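Local coordinates for mandelate racemase/muconate lactonizing protein (Thermobispora bispora, PDB 3VC5) that probably catalyses the magnesium-dependent dehydration of D-glucarate to 5-dehydro-4-deoxy-D-glucarate, as a member of the mandelate racemase/muconate lactonizing enzyme family, at residues Asp37-Asn42 and Pro179-Gly184; Ser346-Thr351 and Leu397-Asp402; Gly380-Val385 and Pro390-Pro395. All coordinates share one frame; numbering follows the deposited sequence. Where two conformers were deposited one is given.

Contact 1 of 3, residues Asp37-Asn42 and Pro179-Gly184. With PO4 (phosphate ion), chain B.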
ATOM      1  N   ASP A  37     -21.288 -27.820   7.310  1.00 23.70           N
ATOM      2  CA  ASP A  37     -20.327 -27.341   8.289  1.00 22.21           C
ATOM      3  C   ASP A  37     -20.632 -28.072   9.597  1.00 23.85           C
ATOM      4  O   ASP A  37     -21.794 -28.198   9.951  1.00 26.23           O
ATOM      5  CB  ASP A  37     -20.575 -25.840   8.529  1.00 24.02           C
ATOM      6  CG  ASP A  37     -19.367 -25.120   9.128  1.00 23.98           C
ATOM      7  OD1 ASP A  37     -18.238 -25.624   9.024  1.00 23.70           O
ATOM      8  OD2 ASP A  37     -19.553 -24.008   9.675  1.00 25.92           O
ATOM      9  N   PRO A  38     -19.597 -28.530  10.324  1.00 24.00           N
ATOM     10  CA  PRO A  38     -19.861 -29.179  11.634  1.00 25.27           C
ATOM     11  C   PRO A  38     -20.313 -28.178  12.703  1.00 24.76           C
ATOM     12  O   PRO A  38     -20.271 -26.958  12.465  1.00 27.65           O
ATOM     13  CB  PRO A  38     -18.492 -29.783  12.008  1.00 26.38           C
ATOM     14  CG  PRO A  38     -17.684 -29.804  10.740  1.00 27.38           C
ATOM     15  CD  PRO A  38     -18.165 -28.594   9.957  1.00 26.27           C
ATOM     16  N   PRO A  39     -20.738 -28.681  13.886  1.00 25.23           N
ATOM     17  CA  PRO A  39     -21.249 -27.826  14.977  1.00 25.98           C
ATOM     18  C   PRO A  39     -20.082 -27.240  15.798  1.00 27.65           C
ATOM     19  O   PRO A  39     -19.867 -27.578  16.974  1.00 28.71           O
ATOM     20  CB  PRO A  39     -22.120 -28.794  15.804  1.00 27.46           C
ATOM     21  CG  PRO A  39     -21.475 -30.135  15.582  1.00 28.18           C
ATOM     22  CD  PRO A  39     -21.034 -30.108  14.119  1.00 27.36           C
ATOM     23  N   LEU A  40     -19.342 -26.349  15.149  1.00 25.73           N
ATOM     24  CA  LEU A  40     -18.203 -25.680  15.742  1.00 23.54           C
ATOM     25  C   LEU A  40     -18.697 -24.583  16.704  1.00 23.72           C
ATOM     26  O   LEU A  40     -19.486 -23.711  16.331  1.00 27.19           O
ATOM     27  CB  LEU A  40     -17.340 -25.085  14.629  1.00 23.97           C
ATOM     28  CG  LEU A  40     -16.927 -26.045  13.518  1.00 23.98           C
ATOM     29  CD1 LEU A  40     -16.053 -25.319  12.445  1.00 26.37           C
ATOM     30  CD2 LEU A  40     -16.224 -27.278  14.047  1.00 26.23           C
ATOM     31  N   LEU A  41     -18.268 -24.669  17.963  1.00 24.35           N
ATOM     32  CA  LEU A  41     -18.718 -23.749  18.994  1.00 24.27           C
ATOM     33  C   LEU A  41     -17.849 -22.492  19.015  1.00 22.93           C
ATOM     34  O   LEU A  41     -16.654 -22.532  18.726  1.00 26.35           O
ATOM     35  CB  LEU A  41     -18.655 -24.457  20.359  1.00 26.04           C
ATOM     36  CG  LEU A  41     -19.592 -25.663  20.488  1.00 25.32           C
ATOM     37  CD1 LEU A  41     -19.156 -26.550  21.637  1.00 27.61           C
ATOM     38  CD2 LEU A  41     -20.999 -25.159  20.765  1.00 31.31           C
ATOM     39  N   ASN A  42     -18.442 -21.363  19.381  1.00 24.95           N
ATOM     40  CA  ASN A  42     -17.665 -20.142  19.483  1.00 24.92           C
ATOM     41  C   ASN A  42     -18.384 -19.205  20.472  1.00 26.19           C
ATOM     42  O   ASN A  42     -19.408 -19.584  21.067  1.00 26.74           O
ATOM     43  CB  ASN A  42     -17.465 -19.505  18.084  1.00 24.02           C
ATOM     44  CG  ASN A  42     -18.774 -19.100  17.444  1.00 27.00           C
ATOM     45  OD1 ASN A  42     -19.783 -18.905  18.141  1.00 27.34           O
ATOM     46  ND2 ASN A  42     -18.776 -18.966  16.118  1.00 26.63           N
ATOM     47  N   PRO A 179     -26.765 -36.752  11.318  1.00 33.83           N
ATOM     48  CA  PRO A 179     -25.663 -37.708  11.488  1.00 35.50           C
ATOM     49  C   PRO A 179     -24.432 -37.077  12.130  1.00 34.25           C
ATOM     50  O   PRO A 179     -24.104 -35.926  11.840  1.00 39.92           O
ATOM     51  CB  PRO A 179     -25.333 -38.139  10.040  1.00 36.10           C
ATOM     52  CG  PRO A 179     -26.587 -37.896   9.272  1.00 37.85           C
ATOM     53  CD  PRO A 179     -27.209 -36.666   9.917  1.00 36.85           C
ATOM     54  N   GLU A 180     -23.753 -37.833  12.996  1.00 33.26           N
ATOM     55  CA  GLU A 180     -22.482 -37.393  13.557  1.00 33.15           C
ATOM     56  C   GLU A 180     -21.394 -37.368  12.487  1.00 35.38           C
ATOM     57  O   GLU A 180     -21.399 -38.178  11.554  1.00 35.86           O
ATOM     58  CB  GLU A 180     -22.081 -38.282  14.726  1.00 34.00           C
ATOM     59  CG  GLU A 180     -23.141 -38.261  15.805  1.00 39.60           C
ATOM     60  CD  GLU A 180     -22.794 -39.099  17.009  1.00 45.85           C
ATOM     61  OE1 GLU A 180     -21.827 -39.881  16.933  1.00 51.24           O
ATOM     62  OE2 GLU A 180     -23.500 -38.968  18.028  1.00 52.82           O
ATOM     63  N   ASP A 181     -20.469 -36.422  12.599  1.00 32.64           N
ATOM     64  CA  ASP A 181     -19.443 -36.302  11.595  1.00 29.31           C
ATOM     65  C   ASP A 181     -18.215 -37.122  11.953  1.00 30.71           C
ATOM     66  O   ASP A 181     -18.137 -37.701  13.046  1.00 31.25           O
ATOM     67  CB  ASP A 181     -19.091 -34.825  11.376  1.00 30.19           C
ATOM     68  CG  ASP A 181     -18.579 -34.148  12.633  1.00 29.59           C
ATOM     69  OD1 ASP A 181     -17.559 -34.597  13.198  1.00 30.44           O
ATOM     70  OD2 ASP A 181     -19.182 -33.132  13.043  1.00 30.37           O
ATOM     71  N   ARG A 182     -17.260 -37.191  11.027  1.00 29.87           N
ATOM     72  CA  ARG A 182     -16.077 -38.022  11.239  1.00 29.51           C
ATOM     73  C   ARG A 182     -15.056 -37.439  12.213  1.00 26.68           C
ATOM     74  O   ARG A 182     -14.080 -38.114  12.543  1.00 30.62           O
ATOM     75  CB  ARG A 182     -15.381 -38.351   9.909  1.00 32.04           C
ATOM     76  CG  ARG A 182     -14.595 -37.176   9.292  1.00 30.44           C
ATOM     77  CD  ARG A 182     -13.954 -37.570   7.962  1.00 30.63           C
ATOM     78  NE  ARG A 182     -13.036 -36.555   7.437  1.00 30.57           N
ATOM     79  CZ  ARG A 182     -11.765 -36.400   7.825  1.00 32.87           C
ATOM     80  NH1 ARG A 182     -11.229 -37.181   8.767  1.00 31.22           N
ATOM     81  NH2 ARG A 182     -11.016 -35.447   7.270  1.00 32.14           N
ATOM     82  N   PHE A 183     -15.255 -36.196  12.659  1.00 28.33           N
ATOM     83  CA  PHE A 183     -14.234 -35.532  13.484  1.00 27.31           C
ATOM     84  C   PHE A 183     -14.323 -35.889  14.965  1.00 26.49           C
ATOM     85  O   PHE A 183     -13.307 -35.851  15.682  1.00 32.86           O
ATOM     86  CB  PHE A 183     -14.304 -34.011  13.289  1.00 27.74           C
ATOM     87  CG  PHE A 183     -14.119 -33.607  11.848  1.00 26.65           C
ATOM     88  CD1 PHE A 183     -12.867 -33.703  11.245  1.00 30.21           C
ATOM     89  CD2 PHE A 183     -15.198 -33.193  11.092  1.00 26.57           C
ATOM     90  CE1 PHE A 183     -12.696 -33.365   9.903  1.00 28.59           C
ATOM     91  CE2 PHE A 183     -15.035 -32.824   9.772  1.00 29.90           C
ATOM     92  CZ  PHE A 183     -13.793 -32.917   9.168  1.00 30.26           C
ATOM     93  N   GLY A 184     -15.524 -36.243  15.423  1.00 29.29           N
ATOM     94  CA  GLY A 184     -15.757 -36.546  16.840  1.00 31.04           C
ATOM     95  C   GLY A 184     -16.061 -35.270  17.601  1.00 30.29           C
ATOM     96  O   GLY A 184     -15.798 -34.145  17.115  1.00 32.11           O
TER
HETATM   97  P   PO4 B 501     -15.859 -18.334  13.179  1.00 24.80           P
HETATM   98  O1  PO4 B 501     -16.603 -18.935  14.308  1.00 26.27           O
HETATM   99  O2  PO4 B 501     -15.731 -19.442  12.155  1.00 27.55           O
HETATM  100  O3  PO4 B 501     -16.596 -17.207  12.588  1.00 29.31           O
HETATM  101  O4  PO4 B 501     -14.576 -17.893  13.668  1.00 29.00           O
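Pro38 and Pro39, in the loop that leaves strand 25-36 of the N-terminal domain, rest against an Asx turn headed by Asp181, in the loop that follows strand 161-169. One oxygen of Asp181 makes the turn and the other faces the prolines. Asp181 OD1 takes the backbone N of Phe183 at 2.9 Å through its anti lone pair, with a weak bond from Gly184 N. Chi1 of 60° sets CG between the backbone N and the carbonyl carbon, which folds the carboxylate back over its own loop. Asp181 OD2 lies 3.6 Å from Pro38 CB and 3.7 Å from Pro39 CD, and its charge is met by a salt bridge to Lys171. Alongside, Phe183 CE2 meets Pro38 CG at 4.1 Å, the ring lying oblique to the proline, while Trp370 packs edge-to-face on the same phenyl group. No hydrogen bond passes between the two loops; the join is pure side-chain packing. Put an alanine in place of Asp181 and Phe183 N would probably lose its acceptor and Lys171 its carboxylate partner, leaving the turn freer to shift from the prolines. Beyond Pro39, the centre of an inverse gamma turn, Asn42 ND2 gives PO4 O1 a 2.8 Å bond at an N-H...O angle of 160°. His47, His367, Arg421 and Lys211, the predicted proton acceptor, also bind this phosphate. The packing lies beside the site and Asn42 reaches into it; a capping-domain loop closing over loops at the barrel's mouth is characteristic of the enolase superfamily.

Contact 2 of 3, residues Ser346-Thr351 and Leu397-Asp402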
ATOM      1  N   SER A 346     -11.469 -18.662  -2.466  1.00 20.45           N
ATOM      2  CA  SER A 346     -10.935 -17.896  -1.314  1.00 22.44           C
ATOM      3  C   SER A 346      -9.564 -18.450  -0.909  1.00 21.86           C
ATOM      4  O   SER A 346      -8.647 -17.682  -0.651  1.00 21.61           O
ATOM      5  CB  SER A 346     -11.877 -17.948  -0.117  1.00 22.56           C
ATOM      6  OG  SER A 346     -12.946 -17.060  -0.360  1.00 21.90           O
ATOM      7  N   LEU A 347      -9.409 -19.777  -0.875  1.00 20.71           N
ATOM      8  CA  LEU A 347      -8.095 -20.342  -0.470  1.00 22.00           C
ATOM      9  C   LEU A 347      -6.999 -19.936  -1.454  1.00 17.83           C
ATOM     10  O   LEU A 347      -5.885 -19.556  -1.030  1.00 21.23           O
ATOM     11  CB  LEU A 347      -8.117 -21.873  -0.364  1.00 21.31           C
ATOM     12  CG  LEU A 347      -6.831 -22.502   0.217  1.00 21.15           C
ATOM     13  CD1 LEU A 347      -6.492 -22.006   1.606  1.00 23.58           C
ATOM     14  CD2 LEU A 347      -6.964 -24.021   0.230  1.00 21.86           C
ATOM     15  N   ALA A 348      -7.308 -19.936  -2.758  1.00 21.28           N
ATOM     16  CA  ALA A 348      -6.300 -19.536  -3.767  1.00 21.99           C
ATOM     17  C   ALA A 348      -5.951 -18.054  -3.530  1.00 21.60           C
ATOM     18  O   ALA A 348      -4.778 -17.675  -3.515  1.00 22.12           O
ATOM     19  CB  ALA A 348      -6.828 -19.722  -5.162  1.00 22.81           C
ATOM     20  N   ALA A 349      -6.986 -17.228  -3.328  1.00 20.41           N
ATOM     21  CA  ALA A 349      -6.756 -15.789  -3.141  1.00 20.86           C
ATOM     22  C   ALA A 349      -5.926 -15.510  -1.874  1.00 19.99           C
ATOM     23  O   ALA A 349      -4.982 -14.717  -1.907  1.00 22.38           O
ATOM     24  CB  ALA A 349      -8.056 -15.050  -3.112  1.00 20.49           C
ATOM     25  N   MET A 350      -6.284 -16.175  -0.776  1.00 20.26           N
ATOM     26  CA  MET A 350      -5.534 -16.085   0.471  1.00 20.83           C
ATOM     27  C   MET A 350      -4.080 -16.418   0.271  1.00 20.78           C
ATOM     28  O   MET A 350      -3.178 -15.765   0.820  1.00 22.55           O
ATOM     29  CB  MET A 350      -6.152 -16.978   1.565  1.00 21.35           C
ATOM     30  CG  MET A 350      -7.564 -16.535   1.974  1.00 21.95           C
ATOM     31  SD  MET A 350      -8.533 -17.897   2.706  1.00 22.93           S
ATOM     32  CE  MET A 350      -7.837 -17.986   4.333  1.00 22.94           C
ATOM     33  N   THR A 351      -3.853 -17.472  -0.499  1.00 21.29           N
ATOM     34  CA  THR A 351      -2.517 -18.004  -0.688  1.00 21.40           C
ATOM     35  C   THR A 351      -1.647 -17.090  -1.563  1.00 20.38           C
ATOM     36  O   THR A 351      -0.495 -16.831  -1.229  1.00 24.00           O
ATOM     37  CB  THR A 351      -2.604 -19.439  -1.249  1.00 21.31           C
ATOM     38  OG1 THR A 351      -3.302 -20.255  -0.289  1.00 22.27           O
ATOM     39  CG2 THR A 351      -1.208 -20.026  -1.529  1.00 24.46           C
ATOM     40  N   LEU A 397      -5.452 -17.134 -10.578  1.00 25.02           N
ATOM     41  CA  LEU A 397      -5.489 -17.766  -9.255  1.00 23.07           C
ATOM     42  C   LEU A 397      -4.962 -19.195  -9.293  1.00 24.45           C
ATOM     43  O   LEU A 397      -4.581 -19.753  -8.261  1.00 24.56           O
ATOM     44  CB  LEU A 397      -6.914 -17.749  -8.688  1.00 22.66           C
ATOM     45  CG  LEU A 397      -7.459 -16.390  -8.239  1.00 22.24           C
ATOM     46  CD1 LEU A 397      -8.967 -16.509  -7.966  1.00 24.83           C
ATOM     47  CD2 LEU A 397      -6.686 -15.860  -7.005  1.00 24.81           C
ATOM     48  N   GLY A 398      -4.956 -19.786 -10.476  1.00 24.88           N
ATOM     49  CA  GLY A 398      -4.464 -21.167 -10.655  1.00 26.48           C
ATOM     50  C   GLY A 398      -5.540 -22.193 -10.326  1.00 27.54           C
ATOM     51  O   GLY A 398      -5.234 -23.356 -10.062  1.00 31.54           O
ATOM     52  N   VAL A 399      -6.811 -21.772 -10.318  1.00 26.78           N
ATOM     53  CA  VAL A 399      -7.913 -22.722 -10.092  1.00 26.90           C
ATOM     54  C   VAL A 399      -8.889 -22.731 -11.249  1.00 29.02           C
ATOM     55  O   VAL A 399      -8.960 -21.781 -12.021  1.00 34.50           O
ATOM     56  CB  VAL A 399      -8.684 -22.452  -8.770  1.00 25.73           C
ATOM     57  CG1 VAL A 399      -7.768 -22.719  -7.564  1.00 26.71           C
ATOM     58  CG2 VAL A 399      -9.305 -21.026  -8.736  1.00 27.49           C
ATOM     59  N   GLU A 400      -9.648 -23.814 -11.370  1.00 29.93           N
ATOM     60  CA  GLU A 400     -10.585 -23.952 -12.468  1.00 30.01           C
ATOM     61  C   GLU A 400     -11.942 -24.236 -11.852  1.00 29.60           C
ATOM     62  O   GLU A 400     -12.076 -25.177 -11.081  1.00 29.59           O
ATOM     63  CB  GLU A 400     -10.185 -25.127 -13.389  1.00 33.15           C
ATOM     64  CG  GLU A 400     -11.048 -25.231 -14.632  1.00 51.52           C
ATOM     65  CD  GLU A 400     -10.768 -26.490 -15.448  1.00 67.62           C
ATOM     66  OE1 GLU A 400      -9.652 -27.051 -15.343  1.00 70.67           O
ATOM     67  OE2 GLU A 400     -11.673 -26.918 -16.197  1.00 74.97           O
ATOM     68  N   LEU A 401     -12.943 -23.429 -12.189  1.00 28.17           N
ATOM     69  CA  LEU A 401     -14.305 -23.675 -11.747  1.00 28.40           C
ATOM     70  C   LEU A 401     -14.816 -25.041 -12.248  1.00 26.60           C
ATOM     71  O   LEU A 401     -14.656 -25.395 -13.417  1.00 28.42           O
ATOM     72  CB  LEU A 401     -15.215 -22.569 -12.277  1.00 28.14           C
ATOM     73  CG  LEU A 401     -16.652 -22.611 -11.761  1.00 28.83           C
ATOM     74  CD1 LEU A 401     -16.680 -22.480 -10.225  1.00 26.79           C
ATOM     75  CD2 LEU A 401     -17.482 -21.527 -12.445  1.00 28.65           C
ATOM     76  N   ASP A 402     -15.396 -25.816 -11.343  1.00 24.22           N
ATOM     77  CA  ASP A 402     -16.080 -27.056 -11.697  1.00 24.39           C
ATOM     78  C   ASP A 402     -17.558 -26.702 -11.719  1.00 24.28           C
ATOM     79  O   ASP A 402     -18.198 -26.534 -10.655  1.00 25.49           O
ATOM     80  CB  ASP A 402     -15.808 -28.116 -10.629  1.00 28.64           C
ATOM     81  CG  ASP A 402     -16.485 -29.444 -10.928  1.00 32.83           C
ATOM     82  OD1 ASP A 402     -17.599 -29.470 -11.492  1.00 31.88           O
ATOM     83  OD2 ASP A 402     -15.895 -30.476 -10.572  1.00 45.77           O
TER
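Ala348, on helix 344-355, packs directly against Leu397 and Val399 of the loop that leads to helix 403-415. This is the close part of the contact: Ala348 CB stands 4.0 Å from Leu397 CB and 3.8 Å from Leu397 O, and Val399 CG1 also comes to 4.0 Å from Ala348 CB. Ala348 and Leu397 bring their backbones within 5.8 Å of each other, CA to CA, an approach that the small methyl side chain permits. Leu397 then reaches in toward the next helix residue. With CG anti to the carbonyl carbon (chi1 -71°), Leu397 CD2 settles 3.9 Å from Ala349 CA and 4.2 Å from Ala349 CB. Val136 of helix 123-146 touches both Ala349 and Leu397.

Away from this close packing the loop parts from the helix. Gly398 turns the chain at positive phi where solvent has partial access, Glu400 is exposed, and Asp402 has moved on to cap the start of helix 403-415, its OD1 taking Ala405 N. On the helix itself Thr351 OG1 bonds to Leu347 O at 2.8 Å, tilted 33° from the carbonyl plane and arriving from the face opposite to Thr351 N, so two donors grip that oxygen.

Nothing polar is exchanged between the two segments, which meet by apolar packing alone. His352, one turn further on the same helix, bonds Leu397 O, and Asp140 of helix 123-146 takes Leu397 N. These polar bonds fix the loop, and the methyl-sized side chains let it come close.

Contact 3 of 3, residues Gly380-Val385 and Pro390-Pro395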
ATOM      1  N   GLY A 380      -6.929 -30.618  -7.891  0.50 53.38           N
ATOM      2  CA  GLY A 380      -5.472 -30.821  -7.883  0.50 51.95           C
ATOM      3  C   GLY A 380      -4.548 -29.632  -7.663  0.50 47.06           C
ATOM      4  O   GLY A 380      -3.333 -29.798  -7.554  0.50 48.84           O
ATOM      5  N   ALA A 381      -5.134 -28.446  -7.561  1.00 42.03           N
ATOM      6  CA  ALA A 381      -4.426 -27.169  -7.636  1.00 37.90           C
ATOM      7  C   ALA A 381      -3.966 -26.681  -6.266  1.00 35.35           C
ATOM      8  O   ALA A 381      -2.894 -26.047  -6.119  1.00 34.31           O
ATOM      9  CB  ALA A 381      -5.309 -26.127  -8.284  1.00 41.15           C
ATOM     10  N   LEU A 382      -4.807 -26.941  -5.276  1.00 35.04           N
ATOM     11  CA  LEU A 382      -4.543 -26.523  -3.917  1.00 32.20           C
ATOM     12  C   LEU A 382      -4.400 -27.768  -3.071  1.00 35.95           C
ATOM     13  O   LEU A 382      -5.328 -28.572  -2.980  1.00 40.97           O
ATOM     14  CB  LEU A 382      -5.700 -25.675  -3.379  1.00 33.82           C
ATOM     15  CG  LEU A 382      -6.032 -24.410  -4.173  1.00 31.44           C
ATOM     16  CD1 LEU A 382      -7.443 -23.889  -3.828  1.00 33.64           C
ATOM     17  CD2 LEU A 382      -4.994 -23.319  -3.932  1.00 33.66           C
ATOM     18  N   ARG A 383      -3.228 -27.938  -2.479  1.00 31.34           N
ATOM     19  CA  ARG A 383      -2.978 -29.061  -1.576  1.00 32.09           C
ATOM     20  C   ARG A 383      -2.196 -28.531  -0.398  1.00 31.66           C
ATOM     21  O   ARG A 383      -1.530 -27.492  -0.503  1.00 36.80           O
ATOM     22  CB  ARG A 383      -2.192 -30.156  -2.291  1.00 40.24           C
ATOM     23  CG  ARG A 383      -1.002 -29.631  -3.039  1.00 52.17           C
ATOM     24  CD  ARG A 383      -0.523 -30.613  -4.108  1.00 71.17           C
ATOM     25  NE  ARG A 383       0.624 -30.054  -4.816  1.00 79.59           N
ATOM     26  CZ  ARG A 383       1.889 -30.342  -4.528  1.00 90.04           C
ATOM     27  NH1 ARG A 383       2.171 -31.207  -3.561  1.00 91.43           N
ATOM     28  NH2 ARG A 383       2.869 -29.778  -5.217  1.00 94.98           N
ATOM     29  N   PHE A 384      -2.309 -29.208   0.739  1.00 28.52           N
ATOM     30  CA  PHE A 384      -1.482 -28.893   1.900  1.00 28.46           C
ATOM     31  C   PHE A 384      -0.329 -29.880   1.977  1.00 27.55           C
ATOM     32  O   PHE A 384      -0.541 -31.107   1.966  1.00 32.54           O
ATOM     33  CB  PHE A 384      -2.300 -28.932   3.189  1.00 28.56           C
ATOM     34  CG  PHE A 384      -3.297 -27.815   3.295  1.00 24.79           C
ATOM     35  CD1 PHE A 384      -3.049 -26.724   4.102  1.00 27.87           C
ATOM     36  CD2 PHE A 384      -4.457 -27.838   2.537  1.00 29.12           C
ATOM     37  CE1 PHE A 384      -3.964 -25.680   4.185  1.00 27.18           C
ATOM     38  CE2 PHE A 384      -5.396 -26.828   2.622  1.00 27.05           C
ATOM     39  CZ  PHE A 384      -5.138 -25.718   3.426  1.00 26.74           C
ATOM     40  N   VAL A 385       0.883 -29.345   2.070  1.00 29.15           N
ATOM     41  CA  VAL A 385       2.093 -30.147   2.180  1.00 29.86           C
ATOM     42  C   VAL A 385       2.837 -29.630   3.403  1.00 29.51           C
ATOM     43  O   VAL A 385       3.252 -28.457   3.438  1.00 29.38           O
ATOM     44  CB  VAL A 385       2.996 -29.977   0.944  1.00 32.34           C
ATOM     45  CG1 VAL A 385       4.322 -30.737   1.135  1.00 33.85           C
ATOM     46  CG2 VAL A 385       2.266 -30.429  -0.348  1.00 36.83           C
ATOM     47  N   PRO A 390       1.370 -24.737  -1.306  1.00 27.09           N
ATOM     48  CA  PRO A 390       2.243 -24.179  -2.322  1.00 28.12           C
ATOM     49  C   PRO A 390       1.476 -23.219  -3.254  1.00 28.65           C
ATOM     50  O   PRO A 390       0.313 -23.473  -3.600  1.00 27.85           O
ATOM     51  CB  PRO A 390       2.736 -25.433  -3.082  1.00 27.65           C
ATOM     52  CG  PRO A 390       2.546 -26.593  -2.126  1.00 29.81           C
ATOM     53  CD  PRO A 390       1.272 -26.216  -1.381  1.00 28.80           C
ATOM     54  N   VAL A 391       2.102 -22.102  -3.620  1.00 29.12           N
ATOM     55  CA  VAL A 391       1.458 -21.181  -4.560  1.00 34.93           C
ATOM     56  C   VAL A 391       1.117 -21.907  -5.857  1.00 35.21           C
ATOM     57  O   VAL A 391       1.995 -22.538  -6.466  1.00 41.64           O
ATOM     58  CB  VAL A 391       2.339 -19.974  -4.915  1.00 40.79           C
ATOM     59  CG1 VAL A 391       1.589 -19.061  -5.920  1.00 43.37           C
ATOM     60  CG2 VAL A 391       2.738 -19.218  -3.664  1.00 44.54           C
ATOM     61  N   PRO A 392      -0.146 -21.825  -6.300  1.00 35.63           N
ATOM     62  CA  PRO A 392      -0.495 -22.555  -7.532  1.00 43.65           C
ATOM     63  C   PRO A 392       0.365 -22.090  -8.703  1.00 54.25           C
ATOM     64  O   PRO A 392       0.821 -20.941  -8.723  1.00 51.15           O
ATOM     65  CB  PRO A 392      -1.960 -22.184  -7.761  1.00 41.10           C
ATOM     66  CG  PRO A 392      -2.485 -21.885  -6.377  1.00 38.25           C
ATOM     67  CD  PRO A 392      -1.326 -21.282  -5.612  1.00 33.86           C
ATOM     68  N   ASP A 393       0.598 -22.975  -9.668  1.00 64.41           N
ATOM     69  CA  ASP A 393       1.480 -22.618 -10.774  1.00 72.48           C
ATOM     70  C   ASP A 393       0.746 -22.000 -11.963  1.00 73.06           C
ATOM     71  O   ASP A 393       1.279 -21.108 -12.623  1.00 76.70           O
ATOM     72  CB  ASP A 393       2.399 -23.786 -11.182  1.00 76.03           C
ATOM     73  CG  ASP A 393       1.661 -25.100 -11.324  1.00 84.88           C
ATOM     74  OD1 ASP A 393       2.195 -26.136 -10.865  1.00 84.48           O
ATOM     75  OD2 ASP A 393       0.555 -25.103 -11.900  1.00 86.21           O
ATOM     76  N   GLY A 394      -0.483 -22.440 -12.219  1.00 65.76           N
ATOM     77  CA  GLY A 394      -1.237 -21.902 -13.350  1.00 56.27           C
ATOM     78  C   GLY A 394      -1.288 -20.382 -13.335  1.00 46.53           C
ATOM     79  O   GLY A 394      -0.902 -19.746 -12.335  1.00 46.67           O
ATOM     80  N   PRO A 395      -1.743 -19.782 -14.452  1.00 43.19           N
ATOM     81  CA  PRO A 395      -1.983 -18.337 -14.564  1.00 37.98           C
ATOM     82  C   PRO A 395      -3.178 -17.923 -13.714  1.00 32.46           C
ATOM     83  O   PRO A 395      -4.039 -18.751 -13.410  1.00 32.66           O
ATOM     84  CB  PRO A 395      -2.359 -18.148 -16.035  1.00 33.57           C
ATOM     85  CG  PRO A 395      -2.801 -19.496 -16.491  1.00 46.34           C
ATOM     86  CD  PRO A 395      -1.929 -20.467 -15.739  1.00 44.76           C
TER
HETATM   87  O   HOH W   1      -1.070 -25.840  -4.028  1.00 31.83           O
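The Pro390 ring overlaps one face of the Arg383 guanidinium, its CG lying above that flat group. Chi1 of 48° puts Arg383 CG between the backbone N and the carbonyl carbon, and from there the extended side chain runs back beside the proline, with Arg383 CG and Pro390 CD 4.4 Å apart. Pro390 CD also presses on the backbone, 3.2 Å from Arg383 O. That oxygen is buried by the contact and has no partner in the model; Pro390, lacking an N-H, puts CD there instead. Val385 CG2 also reaches Pro390 CG, at 4.2 Å, from the same side of the guanidinium.

The second proline does similar work further along. Pro392 CG meets Leu382 CD2 at 3.8 Å, the two side chains passing at a slant, and it also lies near the carbonyl of Ala381. The two segments run in opposite directions, yet no direct hydrogen bond links their backbones. A water takes up that role between the two segments: it donates to Ala381 O and to Pro390 O, each at 2.8 Å, and accepts a weak bond from Arg383 N. Backbone carbonyls of both segments are thereby tied to one solvent molecule.

Seen in the fold, this surface pairing joins the chain before strand 388-390, which runs antiparallel beside strand 161-169, to the end of that strand and the loop after it. Phe384 points away from Pro390-Pro395, packing on Val389, on Leu347 of helix 344-355 and edge-to-face with Tyr203, while Val391 and Pro392 lean on His352 of helix 344-355.

In the fold
From the N terminus, contact 1 comes first: it closes a long loop of 136 residues that runs from the capping domain, through its helices, to the segment after strand 161-169, and is complete before the others begin. It ties the N-terminal domain to a loop of the barrel, whereas contacts 2 and 3 lie within the C-terminal part. Contact 2 opens on helix 344-355 and closes 45 residues later, just before helix 403-415. Contact 3 falls wholly within that span, joining the loop before strand 388-390 to its last residue and the loop after it. Contacts 2 and 3 touch where Leu397 to Val399 lie beside Ala381, Leu382 and Pro392. Contact 1 stands about 25 Å from contact 2, centre to centre.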